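Local coordinates for lipoprotein, putative (Bacillus anthracis, PDB 4NOH) that is of unknown function but is a putative lipoprotein of an uncharacterised family, possibly involved in lipid binding, at residues E67-I72 with I109-K114. Sequence-based numbering, arbitrary orientation. Where two conformers were deposited one is given.
Sequences EDVEPI and IGDARK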
ATOM      1  N   GLU A  67      -8.046  16.512  -7.589  1.00 37.24           N
ATOM      2  CA  GLU A  67      -7.760  15.454  -8.534  1.00 36.45           C
ATOM      3  C   GLU A  67      -6.290  15.060  -8.450  1.00 34.23           C
ATOM      4  O   GLU A  67      -5.741  14.546  -9.409  1.00 36.50           O
ATOM      5  CB  GLU A  67      -8.098  15.915  -9.962  1.00 40.41           C
ATOM      6  CG  GLU A  67      -9.358  16.778 -10.101  1.00 43.99           C
ATOM      7  CD  GLU A  67     -10.646  16.130  -9.589  1.00 45.58           C
ATOM      8  OE1 GLU A  67     -10.686  14.891  -9.396  1.00 47.17           O
ATOM      9  OE2 GLU A  67     -11.644  16.875  -9.394  1.00 52.80           O
ATOM     10  N   ASP A  68      -5.655  15.294  -7.302  1.00 31.44           N
ATOM     11  CA  ASP A  68      -4.237  14.978  -7.137  1.00 31.66           C
ATOM     12  C   ASP A  68      -4.026  14.309  -5.768  1.00 27.76           C
ATOM     13  O   ASP A  68      -4.978  13.958  -5.104  1.00 25.28           O
ATOM     14  CB  ASP A  68      -3.412  16.253  -7.231  1.00 36.31           C
ATOM     15  CG  ASP A  68      -2.010  16.018  -7.780  1.00 40.06           C
ATOM     16  OD1 ASP A  68      -1.347  15.022  -7.410  1.00 40.40           O
ATOM     17  OD2 ASP A  68      -1.567  16.863  -8.595  1.00 45.36           O
ATOM     18  N   VAL A  69      -2.771  14.151  -5.373  1.00 26.85           N
ATOM     19  CA  VAL A  69      -2.444  13.515  -4.097  1.00 24.28           C
ATOM     20  C   VAL A  69      -1.335  14.266  -3.401  1.00 24.76           C
ATOM     21  O   VAL A  69      -0.516  14.919  -4.042  1.00 27.27           O
ATOM     22  CB  VAL A  69      -2.010  12.029  -4.263  1.00 23.65           C
ATOM     23  CG1 VAL A  69      -3.207  11.143  -4.583  1.00 23.74           C
ATOM     24  CG2 VAL A  69      -0.910  11.874  -5.300  1.00 24.84           C
ATOM     25  N   GLU A  70      -1.333  14.202  -2.072  0.50 24.06           N
ATOM     26  CA  GLU A  70      -0.314  14.853  -1.256  0.50 24.64           C
ATOM     27  C   GLU A  70       0.090  13.882  -0.145  0.50 22.73           C
ATOM     28  O   GLU A  70      -0.765  13.423   0.607  0.50 20.99           O
ATOM     29  CB  GLU A  70      -0.851  16.149  -0.633  0.50 26.50           C
ATOM     30  CG  GLU A  70      -1.216  17.243  -1.625  0.50 28.28           C
ATOM     31  CD  GLU A  70      -1.719  18.510  -0.951  0.50 30.09           C
ATOM     32  OE1 GLU A  70      -1.551  18.651   0.287  0.50 30.15           O
ATOM     33  OE2 GLU A  70      -2.264  19.386  -1.661  0.50 31.40           O
ATOM     34  N   PRO A  71       1.390  13.554  -0.052  1.00 22.59           N
ATOM     35  CA  PRO A  71       1.843  12.632   0.977  1.00 21.62           C
ATOM     36  C   PRO A  71       1.596  13.142   2.373  1.00 20.67           C
ATOM     37  O   PRO A  71       1.850  14.334   2.665  1.00 22.16           O
ATOM     38  CB  PRO A  71       3.349  12.522   0.740  1.00 22.41           C
ATOM     39  CG  PRO A  71       3.540  12.914  -0.673  1.00 24.00           C
ATOM     40  CD  PRO A  71       2.478  13.922  -0.976  1.00 24.53           C
ATOM     41  N   ILE A  72       1.094  12.240   3.216  1.00 19.25           N
ATOM     42  CA  ILE A  72       0.919  12.555   4.615  1.00 19.80           C
ATOM     43  C   ILE A  72       2.320  12.587   5.202  1.00 20.57           C
ATOM     44  O   ILE A  72       3.230  11.891   4.742  1.00 20.40           O
ATOM     45  CB  ILE A  72      -0.063  11.622   5.355  1.00 18.67           C
ATOM     46  CG1 ILE A  72       0.455  10.186   5.514  1.00 17.75           C
ATOM     47  CG2 ILE A  72      -1.414  11.676   4.683  1.00 19.74           C
ATOM     48  CD1 ILE A  72      -0.476   9.308   6.330  1.00 16.99           C
ATOM     49  N   ILE A 109      -2.356   4.405  -1.135  1.00 12.94           N
ATOM     50  CA  ILE A 109      -0.950   4.082  -1.369  1.00 12.52           C
ATOM     51  C   ILE A 109      -0.619   4.539  -2.800  1.00 13.79           C
ATOM     52  O   ILE A 109      -1.334   4.219  -3.771  1.00 14.44           O
ATOM     53  CB  ILE A 109      -0.660   2.587  -1.228  1.00 12.09           C
ATOM     54  CG1 ILE A 109      -0.783   2.192   0.257  1.00 12.15           C
ATOM     55  CG2 ILE A 109       0.743   2.259  -1.745  1.00 12.97           C
ATOM     56  CD1 ILE A 109      -0.783   0.698   0.506  1.00 13.22           C
ATOM     57  N   GLY A 110       0.458   5.296  -2.951  1.00 14.82           N
ATOM     58  CA  GLY A 110       0.801   5.789  -4.272  1.00 15.89           C
ATOM     59  C   GLY A 110      -0.133   6.885  -4.733  1.00 16.40           C
ATOM     60  O   GLY A 110      -0.669   7.664  -3.919  1.00 16.05           O
ATOM     61  N   ASP A 111      -0.369   6.947  -6.035  1.00 16.34           N
ATOM     62  CA  ASP A 111      -1.089   8.090  -6.604  1.00 17.73           C
ATOM     63  C   ASP A 111      -2.539   7.854  -6.987  1.00 18.26           C
ATOM     64  O   ASP A 111      -3.243   8.782  -7.432  1.00 19.07           O
ATOM     65  CB  ASP A 111      -0.294   8.644  -7.791  1.00 19.21           C
ATOM     66  CG  ASP A 111       1.104   9.166  -7.398  1.00 20.42           C
ATOM     67  OD1 ASP A 111       1.517   9.066  -6.239  1.00 22.16           O
ATOM     68  OD2 ASP A 111       1.812   9.694  -8.279  1.00 22.88           O
ATOM     69  N   ALA A 112      -3.011   6.648  -6.717  1.00 15.52           N
ATOM     70  CA  ALA A 112      -4.369   6.257  -7.028  1.00 15.43           C
ATOM     71  C   ALA A 112      -4.725   5.074  -6.148  1.00 14.86           C
ATOM     72  O   ALA A 112      -3.841   4.350  -5.674  1.00 15.30           O
ATOM     73  CB  ALA A 112      -4.448   5.843  -8.492  1.00 16.36           C
ATOM     74  N   ARG A 113      -6.008   4.832  -5.970  1.00 13.75           N
ATOM     75  CA  ARG A 113      -6.487   3.695  -5.216  1.00 13.19           C
ATOM     76  C   ARG A 113      -6.347   2.442  -6.047  1.00 13.35           C
ATOM     77  O   ARG A 113      -7.065   2.251  -7.030  1.00 16.10           O
ATOM     78  CB  ARG A 113      -7.945   3.902  -4.882  1.00 14.27           C
ATOM     79  CG  ARG A 113      -8.479   2.858  -3.891  1.00 14.32           C
ATOM     80  CD  ARG A 113      -9.985   2.976  -3.646  1.00 15.15           C
ATOM     81  NE  ARG A 113     -10.230   4.390  -3.467  1.00 16.84           N
ATOM     82  CZ  ARG A 113      -9.961   5.057  -2.357  1.00 15.61           C
ATOM     83  NH1 ARG A 113      -9.651   4.415  -1.231  1.00 15.39           N
ATOM     84  NH2 ARG A 113     -10.031   6.362  -2.376  1.00 15.80           N
ATOM     85  N   LYS A 114      -5.410   1.590  -5.699  1.00 12.62           N
ATOM     86  CA  LYS A 114      -5.158   0.365  -6.435  1.00 12.95           C
ATOM     87  C   LYS A 114      -5.097  -0.805  -5.460  1.00 12.88           C
ATOM     88  O   LYS A 114      -4.728  -0.635  -4.304  1.00 12.94           O
ATOM     89  CB  LYS A 114      -3.832   0.488  -7.202  1.00 14.06           C
ATOM     90  CG  LYS A 114      -3.841   1.524  -8.294  1.00 15.70           C
ATOM     91  CD  LYS A 114      -4.713   1.138  -9.460  1.00 18.03           C
ATOM     92  CE  LYS A 114      -4.669   2.185 -10.542  1.00 19.69           C
ATOM     93  NZ  LYS A 114      -5.518   1.849 -11.726  1.00 20.85           N
TER
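V69 projects from edge strand 68-71 onto the loop at D111, and its two methyls divide that residue between them, CG1 on the carbonyl and CG2 on the side chain. CG1 lies 3.7 Å from the carbonyl oxygen D111 O, while CG2 comes to 3.8 Å from D111 OD1 and 4.1 Å from D111 CB. The side chains of V69 and D111 cross at about a right angle. With CG1 beside the backbone N (chi1 -74°) and CG2 between that N and the carbonyl carbon, both methyls are directed at the loop. The contact is small, 103 Å² over both sides, and wholly van der Waals. G110 contributes little, its carbonyl oxygen lying 4.4 Å from V69 CG1; its positive phi of 73° comes where the chain leaves strand 107-109.

The carboxylate of D111 takes its polar partners elsewhere: OD1 forms a salt bridge with K62 and OD2 accepts the backbone N-H of E167, so V69 packs against a group already fixed. Within the strand, D68 OD1 uses its anti lone pair to accept the N-H of V69 (D68 OD1 to V69 N 2.6 Å), tying the D68 side chain back to its own strand.

Strand 61-65 lies between 68-71 and 107-109 in a small antiparallel sheet. V69, on one edge strand, reaches D111, in the loop that follows the other, and both contact K62 of the strand between them: an edge-strand side chain packed on the loop leaving the opposite edge of a three-stranded antiparallel sheet.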